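Local atomic coordinates of CAIP (PDB entry 5LBH), a protein that binds iron and, as a Dps-like mini-ferritin, probably stores it, and is an antigen that promotes differentiation of macrophages into foam cells. Residues 113-117 with 118-122. Residues are numbered along the deposited sequence; the frame is centred on the assembly and turned at random.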
loop_
_atom_site.group_PDB
_atom_site.type_symbol
_atom_site.label_atom_id
_atom_site.label_comp_id
_atom_site.label_asym_id
_atom_site.label_seq_id
_atom_site.Cartn_x
_atom_site.Cartn_y
_atom_site.Cartn_z
ATOM N N GLN A 113 -8.460 37.691 -18.527
ATOM C CA GLN A 113 -9.703 38.328 -18.115
ATOM C C GLN A 113 -9.892 38.207 -16.613
ATOM O O GLN A 113 -10.283 39.174 -15.949
ATOM C CB GLN A 113 -10.892 37.685 -18.830
ATOM C CG GLN A 113 -11.040 38.080 -20.285
ATOM C CD GLN A 113 -11.439 39.534 -20.470
ATOM O OE1 GLN A 113 -11.941 40.185 -19.541
ATOM N NE2 GLN A 113 -11.202 40.057 -21.673
ATOM N N ALA A 114 -9.591 37.032 -16.056
ATOM C CA ALA A 114 -9.770 36.823 -14.626
ATOM C C ALA A 114 -8.821 37.704 -13.813
ATOM O O ALA A 114 -9.211 38.237 -12.762
ATOM C CB ALA A 114 -9.607 35.336 -14.287
ATOM N N ASP A 115 -7.574 37.870 -14.273
ATOM C CA ASP A 115 -6.656 38.750 -13.552
ATOM C C ASP A 115 -7.149 40.197 -13.599
ATOM O O ASP A 115 -7.066 40.913 -12.596
ATOM C CB ASP A 115 -5.236 38.639 -14.131
ATOM C CG ASP A 115 -4.410 37.471 -13.525
ATOM O OD1 ASP A 115 -4.578 37.143 -12.326
ATOM O OD2 ASP A 115 -3.565 36.879 -14.244
ATOM N N SER A 116 -7.757 40.614 -14.721
ATOM C CA SER A 116 -8.344 41.953 -14.819
ATOM C C SER A 116 -9.433 42.186 -13.785
ATOM O O SER A 116 -9.672 43.327 -13.389
ATOM C CB SER A 116 -8.951 42.177 -16.201
ATOM O OG SER A 116 -7.957 42.266 -17.185
ATOM N N GLN A 117 -10.149 41.146 -13.382
ATOM C CA GLN A 117 -11.195 41.291 -12.382
ATOM C C GLN A 117 -10.707 40.973 -10.976
ATOM O O GLN A 117 -11.521 40.909 -10.051
ATOM C CB GLN A 117 -12.386 40.387 -12.715
ATOM C CG GLN A 117 -13.070 40.649 -14.036
ATOM C CD GLN A 117 -14.176 39.635 -14.289
ATOM O OE1 GLN A 117 -14.558 38.889 -13.373
ATOM N NE2 GLN A 117 -14.700 39.595 -15.529
ATOM N N GLY A 118 -9.411 40.767 -10.784
ATOM C CA GLY A 118 -9.001 40.372 -9.457
ATOM C C GLY A 118 -9.419 38.973 -9.073
ATOM O O GLY A 118 -9.367 38.627 -7.891
ATOM N N ASP A 119 -9.861 38.166 -10.042
ATOM C CA ASP A 119 -10.232 36.773 -9.805
ATOM C C ASP A 119 -8.987 35.912 -10.002
ATOM O O ASP A 119 -8.815 35.224 -11.012
ATOM C CB ASP A 119 -11.361 36.367 -10.747
ATOM C CG ASP A 119 -11.880 34.988 -10.471
ATOM O OD1 ASP A 119 -12.846 34.576 -11.138
ATOM O OD2 ASP A 119 -11.317 34.289 -9.617
ATOM N N LYS A 120 -8.125 35.920 -8.986
ATOM C CA LYS A 120 -6.845 35.229 -9.102
ATOM C C LYS A 120 -6.972 33.718 -8.990
ATOM O O LYS A 120 -6.118 33.009 -9.528
ATOM C CB LYS A 120 -5.841 35.794 -8.081
ATOM C CG LYS A 120 -5.602 37.286 -8.312
ATOM C CD LYS A 120 -4.608 37.934 -7.363
ATOM C CE LYS A 120 -5.312 38.724 -6.270
ATOM N NZ LYS A 120 -4.404 39.782 -5.729
ATOM N N VAL A 121 -8.024 33.221 -8.330
ATOM C CA VAL A 121 -8.263 31.779 -8.234
ATOM C C VAL A 121 -8.551 31.180 -9.610
ATOM O O VAL A 121 -7.993 30.142 -9.973
ATOM C CB VAL A 121 -9.419 31.487 -7.259
ATOM C CG1 VAL A 121 -9.659 30.001 -7.188
ATOM C CG2 VAL A 121 -9.103 32.018 -5.863
ATOM N N SER A 122 -9.467 31.792 -10.372
ATOM C CA SER A 122 -9.743 31.321 -11.726
ATOM C C SER A 122 -8.503 31.447 -12.612
ATOM O O SER A 122 -8.207 30.554 -13.421
ATOM C CB SER A 122 -10.894 32.116 -12.337
ATOM O OG SER A 122 -12.123 31.852 -11.713
HETATM O O HOH W 1 -14.679 36.476 -11.991
#
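Ala114 and Asp119 meet where helix 89-116 ends in a Schellman motif and the chain turns into helix 120-144, the last of the ferritin-like bundle. The Ala114 carbonyl O accepts from Asp119 N (2.8 Å) and Asp115 O from Gly118 N (3.0 Å), the Schellman pair. Gly118, the C-prime residue, has the positive phi (70°) that glycine, lacking a CB, adopts readily. In the angle of the hairpin the small Ala114 lets the helices come close, its CB lying 4.0 Å from Ser122 CB.

Asp119 is the N-cap of the second helix. Its carboxylate reaches forward to the first turn because CG sits beside the carbonyl carbon (chi1 -175°); OD2 takes Ser122 N in a nearly straight bond and OD1 takes Ser122 OG, both from above the carboxylate plane. Arg58, from helix 34-61 of the same chain, positions this pair, salt-bridged to Asp119 OD2 and hydrogen-bonded to Ser122 OG. Asp115 and Lys120 cross at about a right angle, but their charges pair elsewhere: Lys120 NZ with Asp115 of a second subunit, Asp115 OD2 with Lys120 of a third. The extended Gln117 side chain joins the cap through one water, which donates to Gln117 OE1 and Asp119 OD1, 2.8 Å from each.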